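Local coordinates for M64R (Myxoma virus, PDB 5CZ3), which probably acts as a poxvirus host-range factor of the C7 family, helping the virus to multiply in different cell types, at residues 14-28 with 134-147. Numbering follows the deposited sequence.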
loop_
_atom_site.group_PDB
_atom_site.type_symbol
_atom_site.label_atom_id
_atom_site.label_comp_id
_atom_site.label_asym_id
_atom_site.label_seq_id
_atom_site.Cartn_x
_atom_site.Cartn_y
_atom_site.Cartn_z
ATOM N N PHE A 14 -0.544 -2.743 5.572
ATOM C CA PHE A 14 -0.049 -3.069 6.905
ATOM C C PHE A 14 1.374 -3.616 6.876
ATOM O O PHE A 14 1.677 -4.544 6.126
ATOM C CB PHE A 14 -0.974 -4.084 7.580
ATOM C CG PHE A 14 -2.404 -3.634 7.679
ATOM C CD1 PHE A 14 -2.837 -2.886 8.762
ATOM C CD2 PHE A 14 -3.318 -3.961 6.689
ATOM C CE1 PHE A 14 -4.153 -2.471 8.855
ATOM C CE2 PHE A 14 -4.636 -3.549 6.778
ATOM C CZ PHE A 14 -5.054 -2.804 7.862
ATOM N N LEU A 15 2.243 -3.034 7.696
ATOM C CA LEU A 15 3.593 -3.554 7.881
ATOM C C LEU A 15 3.626 -4.377 9.164
ATOM O O LEU A 15 3.659 -3.828 10.267
ATOM C CB LEU A 15 4.624 -2.423 7.926
ATOM C CG LEU A 15 5.087 -1.856 6.577
ATOM C CD1 LEU A 15 3.983 -1.068 5.884
ATOM C CD2 LEU A 15 6.336 -0.998 6.746
ATOM N N ILE A 16 3.620 -5.697 9.002
ATOM C CA ILE A 16 3.359 -6.628 10.097
ATOM C C ILE A 16 4.363 -6.558 11.245
ATOM O O ILE A 16 3.987 -6.286 12.386
ATOM C CB ILE A 16 3.320 -8.079 9.578
ATOM C CG1 ILE A 16 2.332 -8.200 8.416
ATOM C CG2 ILE A 16 2.954 -9.038 10.696
ATOM C CD1 ILE A 16 0.952 -7.668 8.732
ATOM N N ASP A 17 5.632 -6.809 10.944
ATOM C CA ASP A 17 6.664 -6.860 11.974
ATOM C C ASP A 17 6.958 -5.486 12.567
ATOM O O ASP A 17 7.467 -5.377 13.681
ATOM C CB ASP A 17 7.946 -7.473 11.411
ATOM C CG ASP A 17 7.773 -8.930 11.025
ATOM O OD1 ASP A 17 7.021 -9.644 11.724
ATOM O OD2 ASP A 17 8.384 -9.358 10.023
ATOM N N GLU A 18 6.638 -4.436 11.818
ATOM C CA GLU A 18 6.828 -3.076 12.304
ATOM C C GLU A 18 5.603 -2.609 13.081
ATOM O O GLU A 18 5.629 -1.556 13.721
ATOM C CB GLU A 18 7.117 -2.118 11.145
ATOM C CG GLU A 18 8.510 -2.261 10.543
ATOM C CD GLU A 18 8.666 -3.519 9.715
ATOM O OE1 GLU A 18 7.653 -3.997 9.163
ATOM O OE2 GLU A 18 9.799 -4.035 9.622
ATOM N N ASN A 19 4.538 -3.406 13.019
ATOM C CA ASN A 19 3.270 -3.101 13.680
ATOM C C ASN A 19 2.754 -1.709 13.323
ATOM O O ASN A 19 2.428 -0.914 14.202
ATOM C CB ASN A 19 3.411 -3.236 15.199
ATOM C CG ASN A 19 2.075 -3.432 15.895
ATOM O OD1 ASN A 19 1.231 -4.203 15.438
ATOM N ND2 ASN A 19 1.878 -2.732 17.006
ATOM N N VAL A 20 2.689 -1.422 12.027
ATOM C CA VAL A 20 2.252 -0.116 11.549
ATOM C C VAL A 20 1.105 -0.248 10.550
ATOM O O VAL A 20 1.164 -1.065 9.630
ATOM C CB VAL A 20 3.419 0.655 10.892
ATOM C CG1 VAL A 20 2.912 1.896 10.172
ATOM C CG2 VAL A 20 4.467 1.022 11.932
ATOM N N SER A 21 0.060 0.554 10.740
ATOM C CA SER A 21 -1.079 0.553 9.833
ATOM C C SER A 21 -1.111 1.815 8.979
ATOM O O SER A 21 -1.406 2.903 9.477
ATOM C CB SER A 21 -2.393 0.428 10.611
ATOM O OG SER A 21 -2.497 -0.828 11.258
ATOM N N ILE A 22 -0.800 1.670 7.696
ATOM C CA ILE A 22 -0.956 2.764 6.750
ATOM C C ILE A 22 -2.333 2.646 6.109
ATOM O O ILE A 22 -2.522 1.881 5.163
ATOM C CB ILE A 22 0.133 2.753 5.665
ATOM C CG1 ILE A 22 1.520 2.646 6.300
ATOM C CG2 ILE A 22 0.041 4.004 4.811
ATOM C CD1 ILE A 22 2.637 2.484 5.293
ATOM N N LYS A 23 -3.293 3.403 6.628
ATOM C CA LYS A 23 -4.691 3.214 6.256
ATOM C C LYS A 23 -5.190 4.242 5.247
ATOM O O LYS A 23 -4.681 5.364 5.178
ATOM C CB LYS A 23 -5.570 3.246 7.508
ATOM C CG LYS A 23 -5.099 2.301 8.600
ATOM C CD LYS A 23 -6.222 1.946 9.553
ATOM C CE LYS A 23 -7.193 0.972 8.911
ATOM N NZ LYS A 23 -8.253 0.539 9.860
ATOM N N HIS A 24 -6.193 3.836 4.470
ATOM C CA HIS A 24 -6.832 4.685 3.466
ATOM C C HIS A 24 -5.818 5.237 2.467
ATOM O O HIS A 24 -5.791 6.434 2.183
ATOM C CB HIS A 24 -7.600 5.829 4.138
ATOM C CG HIS A 24 -8.737 5.369 4.999
ATOM N ND1 HIS A 24 -9.733 6.218 5.431
ATOM C CD2 HIS A 24 -9.034 4.151 5.509
ATOM C CE1 HIS A 24 -10.596 5.542 6.170
ATOM N NE2 HIS A 24 -10.195 4.286 6.233
ATOM N N VAL A 25 -4.990 4.344 1.938
ATOM C CA VAL A 25 -3.970 4.701 0.961
ATOM C C VAL A 25 -4.603 5.053 -0.386
ATOM O O VAL A 25 -4.043 5.814 -1.173
ATOM C CB VAL A 25 -2.960 3.548 0.787
ATOM C CG1 VAL A 25 -1.871 3.918 -0.203
ATOM C CG2 VAL A 25 -2.353 3.182 2.131
ATOM N N ASN A 26 -5.788 4.503 -0.631
ATOM C CA ASN A 26 -6.520 4.718 -1.876
ATOM C C ASN A 26 -6.770 6.184 -2.220
ATOM O O ASN A 26 -6.944 7.020 -1.333
ATOM C CB ASN A 26 -7.863 4.001 -1.801
ATOM C CG ASN A 26 -8.691 4.455 -0.616
ATOM O OD1 ASN A 26 -8.586 3.900 0.478
ATOM N ND2 ASN A 26 -9.512 5.479 -0.824
ATOM N N LEU A 27 -6.793 6.485 -3.514
ATOM C CA LEU A 27 -7.231 7.794 -3.981
ATOM C C LEU A 27 -8.694 7.979 -3.599
ATOM O O LEU A 27 -9.475 7.033 -3.687
ATOM C CB LEU A 27 -7.057 7.923 -5.495
ATOM C CG LEU A 27 -5.682 7.629 -6.093
ATOM C CD1 LEU A 27 -5.739 7.716 -7.611
ATOM C CD2 LEU A 27 -4.632 8.581 -5.538
ATOM N N PHE A 28 -9.078 9.180 -3.175
ATOM C CA PHE A 28 -10.476 9.394 -2.820
ATOM C C PHE A 28 -11.327 9.548 -4.079
ATOM O O PHE A 28 -12.551 9.655 -4.003
ATOM C CB PHE A 28 -10.651 10.602 -1.883
ATOM C CG PHE A 28 -10.029 11.882 -2.378
ATOM C CD1 PHE A 28 -10.621 12.618 -3.392
ATOM C CD2 PHE A 28 -8.881 12.380 -1.782
ATOM C CE1 PHE A 28 -10.057 13.805 -3.830
ATOM C CE2 PHE A 28 -8.314 13.566 -2.213
ATOM C CZ PHE A 28 -8.904 14.281 -3.237
ATOM N N ARG A 134 -3.542 12.482 -3.612
ATOM C CA ARG A 134 -4.986 12.609 -3.752
ATOM C C ARG A 134 -5.687 11.607 -2.836
ATOM O O ARG A 134 -6.551 10.847 -3.273
ATOM C CB ARG A 134 -5.404 12.401 -5.210
ATOM C CG ARG A 134 -6.779 12.951 -5.553
ATOM C CD ARG A 134 -6.899 13.269 -7.033
ATOM N NE ARG A 134 -7.009 12.070 -7.856
ATOM C CZ ARG A 134 -6.831 12.054 -9.173
ATOM N NH1 ARG A 134 -6.526 13.173 -9.815
ATOM N NH2 ARG A 134 -6.952 10.920 -9.848
ATOM N N THR A 135 -5.293 11.595 -1.564
ATOM C CA THR A 135 -5.869 10.672 -0.590
ATOM C C THR A 135 -6.170 11.348 0.744
ATOM O O THR A 135 -5.829 12.510 0.964
ATOM C CB THR A 135 -4.935 9.473 -0.298
ATOM O OG1 THR A 135 -3.956 9.856 0.676
ATOM C CG2 THR A 135 -4.236 8.987 -1.559
ATOM N N TYR A 136 -6.813 10.596 1.631
ATOM C CA TYR A 136 -7.032 11.013 3.009
ATOM C C TYR A 136 -6.330 10.031 3.938
ATOM O O TYR A 136 -6.853 9.673 4.993
ATOM C CB TYR A 136 -8.523 11.082 3.331
ATOM C CG TYR A 136 -9.293 12.056 2.472
ATOM C CD1 TYR A 136 -8.827 13.346 2.264
ATOM C CD2 TYR A 136 -10.487 11.685 1.868
ATOM C CE1 TYR A 136 -9.528 14.242 1.481
ATOM C CE2 TYR A 136 -11.195 12.574 1.082
ATOM C CZ TYR A 136 -10.712 13.851 0.892
ATOM O OH TYR A 136 -11.412 14.740 0.109
ATOM N N THR A 137 -5.144 9.597 3.528
ATOM C CA THR A 137 -4.409 8.567 4.247
ATOM C C THR A 137 -3.931 9.030 5.621
ATOM O O THR A 137 -3.662 10.213 5.840
ATOM C CB THR A 137 -3.192 8.086 3.432
ATOM O OG1 THR A 137 -2.584 6.968 4.090
ATOM C CG2 THR A 137 -2.170 9.204 3.269
ATOM N N TYR A 138 -3.847 8.083 6.548
ATOM C CA TYR A 138 -3.323 8.346 7.880
ATOM C C TYR A 138 -2.614 7.099 8.387
ATOM O O TYR A 138 -2.884 5.993 7.922
ATOM C CB TYR A 138 -4.439 8.768 8.840
ATOM C CG TYR A 138 -5.447 7.681 9.152
ATOM C CD1 TYR A 138 -6.553 7.474 8.335
ATOM C CD2 TYR A 138 -5.302 6.873 10.273
ATOM C CE1 TYR A 138 -7.478 6.486 8.619
ATOM C CE2 TYR A 138 -6.221 5.882 10.565
ATOM C CZ TYR A 138 -7.307 5.693 9.736
ATOM O OH TYR A 138 -8.224 4.708 10.023
ATOM N N ILE A 139 -1.706 7.276 9.340
ATOM C CA ILE A 139 -0.929 6.154 9.848
ATOM C C ILE A 139 -1.176 5.901 11.329
ATOM O O ILE A 139 -0.959 6.776 12.166
ATOM C CB ILE A 139 0.578 6.373 9.630
ATOM C CG1 ILE A 139 0.881 6.555 8.142
ATOM C CG2 ILE A 139 1.367 5.205 10.188
ATOM C CD1 ILE A 139 2.336 6.848 7.850
ATOM N N ASP A 140 -1.638 4.697 11.645
ATOM C CA ASP A 140 -1.762 4.264 13.029
ATOM C C ASP A 140 -0.504 3.510 13.441
ATOM O O ASP A 140 -0.093 2.569 12.763
ATOM C CB ASP A 140 -2.996 3.380 13.221
ATOM C CG ASP A 140 -4.291 4.173 13.207
ATOM O OD1 ASP A 140 -4.271 5.356 13.606
ATOM O OD2 ASP A 140 -5.330 3.609 12.805
ATOM N N PRO A 141 0.112 3.916 14.560
ATOM C CA PRO A 141 1.332 3.272 15.061
ATOM C C PRO A 141 1.059 1.908 15.695
ATOM O O PRO A 141 1.723 1.526 16.658
ATOM C CB PRO A 141 1.842 4.267 16.104
ATOM C CG PRO A 141 0.605 4.935 16.606
ATOM C CD PRO A 141 -0.316 5.036 15.419
ATOM N N PHE A 142 0.088 1.187 15.148
ATOM C CA PHE A 142 -0.305 -0.113 15.669
ATOM C C PHE A 142 -1.049 -0.907 14.607
ATOM O O PHE A 142 -1.355 -0.391 13.533
ATOM C CB PHE A 142 -1.184 0.052 16.910
ATOM C CG PHE A 142 -2.335 1.002 16.716
ATOM C CD1 PHE A 142 -3.489 0.596 16.063
ATOM C CD2 PHE A 142 -2.263 2.301 17.191
ATOM C CE1 PHE A 142 -4.542 1.468 15.880
ATOM C CE2 PHE A 142 -3.317 3.178 17.015
ATOM C CZ PHE A 142 -4.459 2.759 16.360
ATOM N N ILE A 143 -1.336 -2.166 14.913
ATOM C CA ILE A 143 -2.214 -2.974 14.078
ATOM C C ILE A 143 -3.273 -3.621 14.959
ATOM O O ILE A 143 -2.978 -4.529 15.735
ATOM C CB ILE A 143 -1.447 -4.061 13.307
ATOM C CG1 ILE A 143 -0.388 -3.432 12.400
ATOM C CG2 ILE A 143 -2.407 -4.895 12.480
ATOM C CD1 ILE A 143 0.461 -4.444 11.665
ATOM N N SER A 144 -4.505 -3.139 14.846
ATOM C CA SER A 144 -5.595 -3.629 15.682
ATOM C C SER A 144 -5.933 -5.081 15.363
ATOM O O SER A 144 -5.691 -5.554 14.253
ATOM C CB SER A 144 -6.840 -2.756 15.507
ATOM O OG SER A 144 -7.369 -2.883 14.198
ATOM N N ASP A 145 -6.493 -5.779 16.345
ATOM C CA ASP A 145 -6.947 -7.150 16.150
ATOM C C ASP A 145 -8.080 -7.204 15.131
ATOM O O ASP A 145 -8.228 -8.189 14.405
ATOM C CB ASP A 145 -7.403 -7.760 17.478
ATOM C CG ASP A 145 -6.249 -8.025 18.423
ATOM O OD1 ASP A 145 -5.112 -8.208 17.940
ATOM O OD2 ASP A 145 -6.478 -8.051 19.650
ATOM N N GLY A 146 -8.875 -6.140 15.082
ATOM C CA GLY A 146 -9.968 -6.043 14.131
ATOM C C GLY A 146 -9.473 -6.033 12.699
ATOM O O GLY A 146 -10.027 -6.713 11.835
ATOM N N ASP A 147 -8.420 -5.261 12.450
ATOM C CA ASP A 147 -7.809 -5.209 11.129
ATOM C C ASP A 147 -7.160 -6.541 10.777
ATOM O O ASP A 147 -7.183 -6.963 9.622
ATOM C CB ASP A 147 -6.775 -4.085 11.055
ATOM C CG ASP A 147 -7.361 -2.787 10.537
ATOM O OD1 ASP A 147 -8.280 -2.846 9.694
ATOM O OD2 ASP A 147 -6.903 -1.708 10.972
HETATM O O HOH W 1 -4.973 -1.341 12.722
HETATM O O HOH W 2 -7.812 7.962 1.009
#
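Ser21 and Asp140 pair through both backbone N-H groups, as do Lys23 and Tyr138, zipping strand 138-140 onto strand 20-23 as the antiparallel edge strand of one sheet in the C7-family beta-sandwich. The four bonds bracket the non-hydrogen-bonded pair Ile22 and Ile139, whose side chains face the other sheet and touch Phe118; next to them, Val20 CG1 packs 3.7 Å from Ile139 CG2. At the end of the pairing, Lys23 O takes a second donor, Thr137 OG1, on the face of its carbonyl plane opposite Tyr138 N.

The face carrying Ser21, Lys23 and Asp140 makes the polar contacts. Ser21 OG donates to a lone pair of Phe142 O at 2.6 Å, in the carbonyl plane. Lys23, bent at chi3 (74°), sends NZ to the syn lone pair of Asp147 OD2 at 2.8 Å, joining the strand to helix 145-148; Arg150 is a second cationic partner of this carboxylate, at OD1. The two positive groups should together stabilise its negative charge. A water links Ser21 OG, Ser144 N and Asp147 OD2, while Ser144 caps the helix by accepting from Asp147 N. Ile143 CD1 packs against the beta turn 16-19, 3.5 Å from Leu15 O.

The aromatic contacts start at Tyr138 and continue along the loops beyond the strands. The Tyr138 ring lies over Lys23 CB and turns its edge to the His24 face, with Tyr138 CE1 above the centre of the imidazole and the planes at 73°. Farther along, Phe28 is sandwiched: Tyr136 forms an offset stack on one face, planes 14° apart, and Arg134 CG covers the other, 3.4 Å from Phe28 CZ. Between the two backbones, Phe28 N donates to Arg134 O at 3.0 Å, in the carbonyl plane.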